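Local coordinates for membrane-associated lipoprotein (Ureaplasma parvum, PDB 3K63) that is of unknown function but is a membrane-associated lipoprotein, of which this piece is the lipoprotein-associated type-17 domain, possibly involved in lipid binding, at residues 9-14 against 56-61; 17-22 against 79-84; 64-67 against 72-75; 85-88 against 93-96. One frame throughout, in Å; residues are numbered along the deposited sequence.

Interaction 1: 9-14 against 56-61; sequences NNIRLK and LDIKII
The loop linking helix 4-7 to strand 17-21 packs over strand 56-64, and across segments 9-14 and 56-61 I11 alone makes the close contacts from the loop, meeting L56 and I58. It illustrates how a branched residue in a segment without regular structure can serve different partners with its two arms. The longer arm of I11 ends in CD1, which meets CD2 of L56 tip to tip at 3.7 Å. The short branch goes to the next residue on the same side of the strand, with CG2 of I11 at 3.8 Å from CD1 of I58. The division follows from the first torsion: CG1 lies beside the backbone N and opposite the carbonyl carbon (chi1 -59°), so CG2 is left anti to the nitrogen and the two arms spread along the strand. L56 and I58 alternate with D57, whose OD2 forms a salt bridge with NZ of K59 at 2.8 Å. All three apolar residues are buried, and no hydrogen bond joins the segments. Around them, I11 also touches L85 of strand 79-87 and F17 of strand 17-21, while I58 packs on F17 too, so the I11 side chain lies where the two sheets meet.

Interaction 2: 17-22 against 79-84; sequences FDFKLA and LKLSLM
F17 and F19 reach from strand 17-21 toward L81 and L83 on another, and the ring positions are set by the same choice of rotamer. In both phenylalanines CG sits between the backbone N and the carbonyl carbon (chi1 73° for F17 and 65° for F19), which sends two successive inward-pointing rings in a similar direction from the strand. The ring of F17 arrives with its far end first: CZ lies 4.2 Å from CD2 of L83. The same CZ is 4.4 Å from CD2 of L81, so it is shared by two leucine methyls. F19 offers a different part of its ring, CE1, which comes to 4.2 Å from CD2 of L81. That one methyl therefore touches both rings and approaches each of them obliquely.

As a worked case of how small sheets pack, the contact joins the two-stranded sheet of 17-21 and 45-49 to the three-stranded sheet built on 56-64, 79-87 and 93-100. The strand segments come no closer than 12.2 Å between axes and run at 106° to one another, so side chains alone bridge the gap, without any hydrogen bond across it. The four touching residues are all buried. In L83, CD2 is the branch that meets F17. I60 of the adjoining strand packs against F19, L81 and L83, and F19 also meets the rings of Y29 and F63.

Interaction 3: 64-67 against 72-75; sequences LYPD and SANK
Apolar packing comes first here, with the methyl of A73 set against both Y65 and P66. Its CB is 3.4 Å from CD1 of Y65, an oblique and close approach that falls nearest this carbon, next to the ring's attachment carbon CG. CB and CG of Y65 also lie near the methyl, so the root of the aromatic side chain takes part along with the ring. P66 adds its CD, 3.8 Å from CB of A73. A single methyl thus meets two consecutive residues at once, and the helix and loop backbones can come close, with the CA atoms of Y65 and A73 only 5.6 Å apart.

This is a short strand-to-helix connection: the chain leaves strand 56-64, turns through these residues and enters helix 70-76, which then folds back against the turn that led into it. This surface corner of the domain precedes strand 79-87.

Polar bonding supplies the second component. OG of S72 donates a hydrogen bond to OD2 of D67 at 2.5 Å, meeting the oxygen on its anti side and 23° out of the carboxylate plane. The serine hydroxyl is anti to its own nitrogen (chi1 -172°), which points it at D67. D67 has CG beside its nitrogen and extends toward the helix to receive it.

Beyond the two segments, the ring of Y65 stacks with Y38 of helix 34-40, and the backbone O of P66 accepts a hydrogen bond from NZ of K80.

Interaction 4: 85-88 against 93-96; sequences LTDK and VYYK
L85 and Y94 form an antiparallel hydrogen-bonded pair, with N of L85 donating to O of Y94 at 2.5 Å and N of Y94 returning a bond to O of L85 at 2.7 Å. Next to it T86 and V93 make a non-hydrogen-bonded pair, and the two short strand segments run at 149° to each other.

On one face of this ladder, L85 shares its side with Y94, D87 and K96. The flank of the tyrosine ring is used: CE2 of Y94 comes to 3.9 Å from CB of D87, which lies at the ring edge in its plane. With CG beside the nitrogen and opposite the carbonyl carbon (chi1 -58°), the ring of Y94 is carried along the neighbouring strand from L85 to D87.

This is a beta hairpin, strands 79-87 and 93-100 joined by a short connection, and it illustrates how alternate residues divide between two faces. L85 also reaches K96, its CD1 lying 4.0 Å from CB of that lysine, whose bent chain then leads off. On the other face OG1 of T86 is 4.1 Å from CG2 of V93, the two side chains passing at an angle. The carboxylate of D87 turns back to the connection itself, where OD1 accepts a hydrogen bond from N of K89. F4 of helix 4-7 packs on L85 and D87 and meets the ring of Y94.

How the interactions relate
Three of the four contacts draw on one antiparallel sheet, ordered 56-64, 79-87, 93-100. Interactions 1 and 2 have centres about 8 Å apart and cross along the chain, their segments alternating; they bring the N-terminal loop and the two-stranded sheet onto it. Interaction 4 opens after both have closed and lies about 9 Å from interaction 1 and 14 Å from interaction 2, centre to centre. Interaction 3 is nested within the loop closed by interaction 2 and stands at the far end, its centre about 25 Å from that of interaction 4. Interactions 1 and 2 join sequence-distant pieces of the lipoprotein-associated domain, while 3 and 4 are local turns at opposite sides of its centre.

Interaction 1: 9-14 against 56-61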
loop_
_atom_site.group_PDB
_atom_site.type_symbol
_atom_site.label_atom_id
_atom_site.label_comp_id
_atom_site.label_asym_id
_atom_site.label_seq_id
_atom_site.Cartn_x
_atom_site.Cartn_y
_atom_site.Cartn_z
ATOM N N ASN A 9 3.842 15.402 3.990
ATOM C CA ASN A 9 3.023 15.152 5.166
ATOM C C ASN A 9 1.551 15.094 4.786
ATOM O O ASN A 9 0.687 15.011 5.657
ATOM C CB ASN A 9 3.242 16.254 6.200
ATOM C CG ASN A 9 4.340 15.911 7.188
ATOM O OD1 ASN A 9 4.985 16.802 7.755
ATOM N ND2 ASN A 9 4.554 14.614 7.412
ATOM N N ASN A 10 1.264 15.127 3.489
ATOM C CA ASN A 10 -0.117 15.082 3.017
ATOM C C ASN A 10 -0.403 13.916 2.095
ATOM O O ASN A 10 -1.469 13.842 1.488
ATOM C CB ASN A 10 -0.472 16.380 2.294
ATOM C CG ASN A 10 -1.178 17.365 3.194
ATOM O OD1 ASN A 10 -2.365 17.646 3.013
ATOM N ND2 ASN A 10 -0.458 17.888 4.179
ATOM N N ILE A 11 0.556 13.008 1.978
ATOM C CA ILE A 11 0.376 11.857 1.112
ATOM C C ILE A 11 -0.577 10.883 1.785
ATOM O O ILE A 11 -0.329 10.433 2.899
ATOM C CB ILE A 11 1.720 11.162 0.829
ATOM C CG1 ILE A 11 2.687 12.158 0.176
ATOM C CG2 ILE A 11 1.492 9.957 -0.055
ATOM C CD1 ILE A 11 4.022 11.571 -0.238
ATOM N N ARG A 12 -1.680 10.581 1.112
ATOM C CA ARG A 12 -2.683 9.672 1.644
ATOM C C ARG A 12 -3.345 8.923 0.497
ATOM O O ARG A 12 -3.700 9.510 -0.525
ATOM C CB ARG A 12 -3.714 10.455 2.455
ATOM C CG ARG A 12 -3.581 10.255 3.963
ATOM C CD ARG A 12 -3.768 11.553 4.734
ATOM N NE ARG A 12 -2.511 12.274 4.939
ATOM C CZ ARG A 12 -1.528 11.870 5.744
ATOM N NH1 ARG A 12 -1.653 10.739 6.424
ATOM N NH2 ARG A 12 -0.426 12.603 5.880
ATOM N N LEU A 13 -3.491 7.614 0.666
ATOM C CA LEU A 13 -4.075 6.772 -0.364
ATOM C C LEU A 13 -5.492 7.222 -0.689
ATOM O O LEU A 13 -6.188 7.785 0.152
ATOM C CB LEU A 13 -4.076 5.313 0.098
ATOM C CG LEU A 13 -4.268 4.230 -0.965
ATOM C CD1 LEU A 13 -3.156 4.299 -2.002
ATOM C CD2 LEU A 13 -4.276 2.870 -0.286
ATOM N N LYS A 14 -5.907 6.981 -1.925
ATOM C CA LYS A 14 -7.233 7.354 -2.381
ATOM C C LYS A 14 -7.399 8.870 -2.537
ATOM O O LYS A 14 -8.417 9.344 -3.048
ATOM C CB LYS A 14 -8.292 6.769 -1.434
ATOM C CG LYS A 14 -8.767 5.374 -1.864
ATOM C CD LYS A 14 -9.682 4.685 -0.853
ATOM C CE LYS A 14 -8.886 3.953 0.221
ATOM N NZ LYS A 14 -9.770 3.227 1.183
ATOM N N LEU A 56 6.464 15.755 -6.806
ATOM C CA LEU A 56 6.791 14.488 -6.161
ATOM C C LEU A 56 6.607 13.198 -6.952
ATOM O O LEU A 56 5.791 13.127 -7.878
ATOM C CB LEU A 56 5.951 14.420 -4.884
ATOM C CG LEU A 56 5.580 13.129 -4.183
ATOM C CD1 LEU A 56 6.627 12.875 -3.142
ATOM C CD2 LEU A 56 4.206 13.255 -3.547
ATOM N N ASP A 57 7.398 12.184 -6.608
ATOM C CA ASP A 57 7.223 10.879 -7.235
ATOM C C ASP A 57 6.967 9.916 -6.093
ATOM O O ASP A 57 7.729 9.865 -5.120
ATOM C CB ASP A 57 8.434 10.373 -7.993
ATOM C CG ASP A 57 8.156 9.017 -8.642
ATOM O OD1 ASP A 57 7.110 8.921 -9.324
ATOM O OD2 ASP A 57 8.951 8.055 -8.478
ATOM N N ILE A 58 5.885 9.159 -6.212
ATOM C CA ILE A 58 5.500 8.195 -5.193
ATOM C C ILE A 58 5.573 6.772 -5.711
ATOM O O ILE A 58 4.907 6.431 -6.692
ATOM C CB ILE A 58 4.059 8.389 -4.752
ATOM C CG1 ILE A 58 3.840 9.763 -4.113
ATOM C CG2 ILE A 58 3.693 7.275 -3.799
ATOM C CD1 ILE A 58 2.358 10.026 -3.759
ATOM N N LYS A 59 6.357 5.941 -5.032
ATOM C CA LYS A 59 6.489 4.527 -5.388
ATOM C C LYS A 59 6.216 3.687 -4.161
ATOM O O LYS A 59 6.609 4.050 -3.054
ATOM C CB LYS A 59 7.902 4.194 -5.835
ATOM C CG LYS A 59 8.300 4.642 -7.241
ATOM C CD LYS A 59 7.423 4.026 -8.324
ATOM C CE LYS A 59 7.997 4.317 -9.715
ATOM N NZ LYS A 59 8.192 5.772 -9.998
ATOM N N ILE A 60 5.525 2.571 -4.332
ATOM C CA ILE A 60 5.307 1.683 -3.201
ATOM C C ILE A 60 6.366 0.616 -3.475
ATOM O O ILE A 60 6.281 -0.108 -4.459
ATOM C CB ILE A 60 3.923 1.047 -3.245
ATOM C CG1 ILE A 60 2.871 2.113 -2.932
ATOM C CG2 ILE A 60 3.855 -0.126 -2.270
ATOM C CD1 ILE A 60 1.413 1.663 -3.191
ATOM N N ILE A 61 7.383 0.520 -2.637
ATOM C CA ILE A 61 8.415 -0.477 -2.897
ATOM C C ILE A 61 8.159 -1.816 -2.180
ATOM O O ILE A 61 8.662 -2.860 -2.622
ATOM C CB ILE A 61 9.831 0.103 -2.566
ATOM C CG1 ILE A 61 9.991 0.345 -1.065
ATOM C CG2 ILE A 61 10.022 1.413 -3.304
ATOM C CD1 ILE A 61 11.391 0.924 -0.690
#

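Interaction 2: 17-22 against 79-84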
loop_
_atom_site.group_PDB
_atom_site.type_symbol
_atom_site.label_atom_id
_atom_site.label_comp_id
_atom_site.label_asym_id
_atom_site.label_seq_id
_atom_site.Cartn_x
_atom_site.Cartn_y
_atom_site.Cartn_z
ATOM N N PHE A 17 -2.845 9.565 -4.283
ATOM C CA PHE A 17 -2.615 8.525 -5.273
ATOM C C PHE A 17 -3.376 7.250 -4.957
ATOM O O PHE A 17 -3.928 7.071 -3.871
ATOM C CB PHE A 17 -1.128 8.169 -5.359
ATOM C CG PHE A 17 -0.624 7.372 -4.177
ATOM C CD1 PHE A 17 -0.544 7.954 -2.915
ATOM C CD2 PHE A 17 -0.241 6.035 -4.323
ATOM C CE1 PHE A 17 -0.094 7.224 -1.815
ATOM C CE2 PHE A 17 0.212 5.295 -3.224
ATOM C CZ PHE A 17 0.286 5.897 -1.966
ATOM N N ASP A 18 -3.376 6.362 -5.933
ATOM C CA ASP A 18 -4.000 5.069 -5.804
ATOM C C ASP A 18 -3.050 4.120 -6.507
ATOM O O ASP A 18 -2.171 4.552 -7.264
ATOM C CB ASP A 18 -5.356 5.047 -6.498
ATOM C CG ASP A 18 -6.459 5.661 -5.650
ATOM O OD1 ASP A 18 -6.543 5.334 -4.442
ATOM O OD2 ASP A 18 -7.258 6.461 -6.192
ATOM N N PHE A 19 -3.197 2.832 -6.240
ATOM C CA PHE A 19 -2.348 1.856 -6.890
ATOM C C PHE A 19 -3.234 0.738 -7.386
ATOM O O PHE A 19 -4.365 0.557 -6.933
ATOM C CB PHE A 19 -1.289 1.293 -5.932
ATOM C CG PHE A 19 -1.855 0.503 -4.788
ATOM C CD1 PHE A 19 -2.034 1.094 -3.538
ATOM C CD2 PHE A 19 -2.215 -0.830 -4.956
ATOM C CE1 PHE A 19 -2.559 0.370 -2.468
ATOM C CE2 PHE A 19 -2.743 -1.572 -3.898
ATOM C CZ PHE A 19 -2.916 -0.971 -2.647
ATOM N N LYS A 20 -2.713 -0.006 -8.341
ATOM C CA LYS A 20 -3.437 -1.116 -8.880
ATOM C C LYS A 20 -2.328 -2.128 -9.085
ATOM O O LYS A 20 -1.225 -1.775 -9.501
ATOM C CB LYS A 20 -4.097 -0.709 -10.198
ATOM C CG LYS A 20 -5.444 -1.389 -10.421
ATOM C CD LYS A 20 -6.222 -0.878 -11.641
ATOM C CE LYS A 20 -5.676 -1.462 -12.943
ATOM N NZ LYS A 20 -6.438 -0.943 -14.118
ATOM N N LEU A 21 -2.614 -3.378 -8.747
ATOM C CA LEU A 21 -1.639 -4.446 -8.880
ATOM C C LEU A 21 -1.805 -5.201 -10.188
ATOM O O LEU A 21 -2.911 -5.600 -10.566
ATOM C CB LEU A 21 -1.767 -5.428 -7.719
ATOM C CG LEU A 21 -0.861 -5.249 -6.502
ATOM C CD1 LEU A 21 -1.170 -3.959 -5.780
ATOM C CD2 LEU A 21 -1.051 -6.463 -5.572
ATOM N N ALA A 22 -0.693 -5.398 -10.879
ATOM C CA ALA A 22 -0.701 -6.115 -12.144
ATOM C C ALA A 22 -1.402 -7.474 -12.050
ATOM O O ALA A 22 -1.869 -8.014 -13.058
ATOM C CB ALA A 22 0.730 -6.310 -12.637
ATOM N N LEU A 79 -2.660 -2.699 5.871
ATOM C CA LEU A 79 -1.351 -2.953 5.284
ATOM C C LEU A 79 -0.453 -1.777 5.612
ATOM O O LEU A 79 -0.925 -0.666 5.872
ATOM C CB LEU A 79 -1.437 -3.097 3.763
ATOM C CG LEU A 79 -1.863 -4.419 3.123
ATOM C CD1 LEU A 79 -2.204 -4.150 1.663
ATOM C CD2 LEU A 79 -0.767 -5.463 3.233
ATOM N N LYS A 80 0.846 -2.029 5.618
ATOM C CA LYS A 80 1.832 -1.006 5.893
ATOM C C LYS A 80 2.517 -0.820 4.544
ATOM O O LYS A 80 3.165 -1.733 4.026
ATOM C CB LYS A 80 2.808 -1.535 6.943
ATOM C CG LYS A 80 3.811 -0.510 7.459
ATOM C CD LYS A 80 4.672 -0.999 8.653
ATOM C CE LYS A 80 3.846 -1.079 9.935
ATOM N NZ LYS A 80 4.649 -1.486 11.135
ATOM N N LEU A 81 2.335 0.351 3.952
ATOM C CA LEU A 81 2.933 0.654 2.657
ATOM C C LEU A 81 4.305 1.302 2.800
ATOM O O LEU A 81 4.443 2.396 3.353
ATOM C CB LEU A 81 2.030 1.591 1.865
ATOM C CG LEU A 81 0.987 0.973 0.943
ATOM C CD1 LEU A 81 -0.021 0.200 1.761
ATOM C CD2 LEU A 81 0.305 2.083 0.127
ATOM N N SER A 82 5.327 0.628 2.303
ATOM C CA SER A 82 6.668 1.169 2.382
ATOM C C SER A 82 6.814 2.007 1.112
ATOM O O SER A 82 6.784 1.467 0.006
ATOM C CB SER A 82 7.679 0.028 2.413
ATOM O OG SER A 82 8.996 0.500 2.608
ATOM N N LEU A 83 6.970 3.321 1.279
ATOM C CA LEU A 83 7.069 4.245 0.156
ATOM C C LEU A 83 8.420 4.853 -0.124
ATOM O O LEU A 83 9.251 5.020 0.773
ATOM C CB LEU A 83 6.103 5.395 0.365
ATOM C CG LEU A 83 4.660 5.054 0.702
ATOM C CD1 LEU A 83 3.959 6.306 1.229
ATOM C CD2 LEU A 83 3.976 4.511 -0.539
HETATM N N MSE A 84 8.640 5.181 -1.391
HETATM C CA MSE A 84 9.860 5.855 -1.784
HETATM C C MSE A 84 9.345 7.157 -2.382
HETATM O O MSE A 84 8.573 7.141 -3.339
HETATM C CB MSE A 84 10.626 5.073 -2.839
HETATM C CG MSE A 84 11.911 5.744 -3.237
HETATM SE SE MSE A 84 13.013 4.718 -4.427
HETATM C CE MSE A 84 11.800 4.738 -5.942
#

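Interaction 3: 64-67 against 72-75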
loop_
_atom_site.group_PDB
_atom_site.type_symbol
_atom_site.label_atom_id
_atom_site.label_comp_id
_atom_site.label_asym_id
_atom_site.label_seq_id
_atom_site.Cartn_x
_atom_site.Cartn_y
_atom_site.Cartn_z
ATOM N N LEU A 64 3.816 -4.462 3.641
ATOM C CA LEU A 64 4.143 -5.224 4.834
ATOM C C LEU A 64 2.947 -5.324 5.754
ATOM O O LEU A 64 2.099 -4.438 5.766
ATOM C CB LEU A 64 5.281 -4.549 5.577
ATOM C CG LEU A 64 6.614 -4.393 4.845
ATOM C CD1 LEU A 64 7.528 -3.440 5.615
ATOM C CD2 LEU A 64 7.255 -5.758 4.663
ATOM N N TYR A 65 2.875 -6.408 6.517
ATOM C CA TYR A 65 1.788 -6.592 7.472
ATOM C C TYR A 65 2.151 -5.665 8.620
ATOM O O TYR A 65 3.315 -5.598 9.035
ATOM C CB TYR A 65 1.745 -8.034 7.967
ATOM C CG TYR A 65 1.414 -9.027 6.872
ATOM C CD1 TYR A 65 0.316 -8.825 6.024
ATOM C CD2 TYR A 65 2.171 -10.185 6.692
ATOM C CE1 TYR A 65 -0.021 -9.755 5.029
ATOM C CE2 TYR A 65 1.835 -11.117 5.694
ATOM C CZ TYR A 65 0.735 -10.892 4.877
ATOM O OH TYR A 65 0.355 -11.828 3.943
ATOM N N PRO A 66 1.173 -4.930 9.152
ATOM C CA PRO A 66 1.499 -4.024 10.253
ATOM C C PRO A 66 2.240 -4.693 11.403
ATOM O O PRO A 66 3.210 -4.135 11.927
ATOM C CB PRO A 66 0.137 -3.487 10.662
ATOM C CG PRO A 66 -0.608 -3.481 9.333
ATOM C CD PRO A 66 -0.253 -4.845 8.806
ATOM N N ASP A 67 1.795 -5.886 11.788
ATOM C CA ASP A 67 2.432 -6.602 12.885
ATOM C C ASP A 67 3.380 -7.709 12.487
ATOM O O ASP A 67 3.869 -8.428 13.355
ATOM C CB ASP A 67 1.387 -7.209 13.810
ATOM C CG ASP A 67 0.490 -6.175 14.417
ATOM O OD1 ASP A 67 0.963 -5.031 14.611
ATOM O OD2 ASP A 67 -0.679 -6.509 14.715
ATOM N N SER A 72 -3.153 -11.087 11.545
ATOM C CA SER A 72 -3.368 -9.793 12.195
ATOM C C SER A 72 -3.817 -8.737 11.183
ATOM O O SER A 72 -4.710 -7.930 11.448
ATOM C CB SER A 72 -2.072 -9.341 12.877
ATOM O OG SER A 72 -2.278 -8.181 13.663
ATOM N N ALA A 73 -3.185 -8.761 10.018
ATOM C CA ALA A 73 -3.497 -7.826 8.953
ATOM C C ALA A 73 -4.846 -8.151 8.311
ATOM O O ALA A 73 -5.643 -7.252 8.044
ATOM C CB ALA A 73 -2.390 -7.856 7.911
ATOM N N ASN A 74 -5.101 -9.431 8.063
ATOM C CA ASN A 74 -6.357 -9.830 7.448
ATOM C C ASN A 74 -7.563 -9.494 8.329
ATOM O O ASN A 74 -8.652 -9.251 7.822
ATOM C CB ASN A 74 -6.333 -11.330 7.110
ATOM C CG ASN A 74 -5.582 -11.624 5.821
ATOM O OD1 ASN A 74 -5.095 -10.711 5.147
ATOM N ND2 ASN A 74 -5.496 -12.897 5.466
ATOM N N LYS A 75 -7.366 -9.471 9.645
ATOM C CA LYS A 75 -8.453 -9.145 10.570
ATOM C C LYS A 75 -8.832 -7.667 10.498
ATOM O O LYS A 75 -10.015 -7.327 10.550
ATOM C CB LYS A 75 -8.071 -9.504 12.012
ATOM C CG LYS A 75 -8.278 -10.973 12.377
ATOM C CD LYS A 75 -7.628 -11.312 13.707
ATOM C CE LYS A 75 -7.326 -12.802 13.791
ATOM N NZ LYS A 75 -6.375 -13.142 14.896
#

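Interaction 4: 85-88 against 93-96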
loop_
_atom_site.group_PDB
_atom_site.type_symbol
_atom_site.label_atom_id
_atom_site.label_comp_id
_atom_site.label_asym_id
_atom_site.label_seq_id
_atom_site.Cartn_x
_atom_site.Cartn_y
_atom_site.Cartn_z
ATOM N N LEU A 85 9.741 8.278 -1.796
ATOM C CA LEU A 85 9.297 9.588 -2.268
ATOM C C LEU A 85 10.461 10.379 -2.848
ATOM O O LEU A 85 11.436 10.665 -2.145
ATOM C CB LEU A 85 8.661 10.363 -1.109
ATOM C CG LEU A 85 7.588 9.599 -0.325
ATOM C CD1 LEU A 85 7.185 10.375 0.912
ATOM C CD2 LEU A 85 6.392 9.357 -1.216
ATOM N N THR A 86 10.369 10.722 -4.130
ATOM C CA THR A 86 11.438 11.495 -4.755
ATOM C C THR A 86 11.059 12.961 -4.898
ATOM O O THR A 86 10.006 13.299 -5.433
ATOM C CB THR A 86 11.796 10.956 -6.136
ATOM O OG1 THR A 86 12.199 9.588 -6.033
ATOM C CG2 THR A 86 12.935 11.753 -6.729
ATOM N N ASP A 87 11.924 13.825 -4.390
ATOM C CA ASP A 87 11.716 15.261 -4.444
ATOM C C ASP A 87 12.216 15.638 -5.832
ATOM O O ASP A 87 13.419 15.609 -6.095
ATOM C CB ASP A 87 12.578 15.937 -3.372
ATOM C CG ASP A 87 12.362 17.435 -3.301
ATOM O OD1 ASP A 87 12.005 18.024 -4.346
ATOM O OD2 ASP A 87 12.566 18.018 -2.202
ATOM N N LYS A 88 11.299 15.980 -6.725
ATOM C CA LYS A 88 11.670 16.318 -8.086
ATOM C C LYS A 88 12.478 17.592 -8.297
ATOM O O LYS A 88 13.006 17.808 -9.385
ATOM C CB LYS A 88 10.416 16.322 -8.965
ATOM C CG LYS A 88 9.884 14.927 -9.216
ATOM C CD LYS A 88 8.704 14.917 -10.173
ATOM C CE LYS A 88 8.333 13.491 -10.576
ATOM N NZ LYS A 88 7.080 13.463 -11.389
ATOM N N VAL A 93 15.928 11.312 -2.594
ATOM C CA VAL A 93 14.985 10.224 -2.338
ATOM C C VAL A 93 14.686 10.058 -0.838
ATOM O O VAL A 93 15.609 9.947 -0.023
ATOM C CB VAL A 93 15.564 8.895 -2.856
ATOM C CG1 VAL A 93 14.579 7.758 -2.612
ATOM C CG2 VAL A 93 15.924 9.027 -4.320
ATOM N N TYR A 94 13.407 10.026 -0.475
ATOM C CA TYR A 94 13.025 9.860 0.931
ATOM C C TYR A 94 12.137 8.644 1.057
ATOM O O TYR A 94 11.355 8.338 0.153
ATOM C CB TYR A 94 12.253 11.076 1.445
ATOM C CG TYR A 94 13.008 12.384 1.334
ATOM C CD1 TYR A 94 13.870 12.809 2.346
ATOM C CD2 TYR A 94 12.873 13.189 0.206
ATOM C CE1 TYR A 94 14.576 14.005 2.240
ATOM C CE2 TYR A 94 13.577 14.385 0.088
ATOM C CZ TYR A 94 14.427 14.785 1.110
ATOM O OH TYR A 94 15.149 15.953 0.984
ATOM N N TYR A 95 12.256 7.951 2.181
ATOM C CA TYR A 95 11.446 6.767 2.421
ATOM C C TYR A 95 10.425 7.040 3.516
ATOM O O TYR A 95 10.680 7.815 4.428
ATOM C CB TYR A 95 12.344 5.595 2.790
ATOM C CG TYR A 95 13.222 5.164 1.641
ATOM C CD1 TYR A 95 14.506 5.691 1.464
ATOM C CD2 TYR A 95 12.750 4.265 0.696
ATOM C CE1 TYR A 95 15.293 5.328 0.364
ATOM C CE2 TYR A 95 13.522 3.899 -0.399
ATOM C CZ TYR A 95 14.788 4.431 -0.561
ATOM O OH TYR A 95 15.524 4.056 -1.663
ATOM N N LYS A 96 9.263 6.415 3.420
ATOM C CA LYS A 96 8.223 6.634 4.408
ATOM C C LYS A 96 7.271 5.458 4.482
ATOM O O LYS A 96 6.799 4.962 3.459
ATOM C CB LYS A 96 7.426 7.892 4.073
ATOM C CG LYS A 96 6.418 8.282 5.147
ATOM C CD LYS A 96 5.500 9.404 4.686
ATOM C CE LYS A 96 5.188 10.367 5.833
ATOM N NZ LYS A 96 4.714 9.682 7.084
#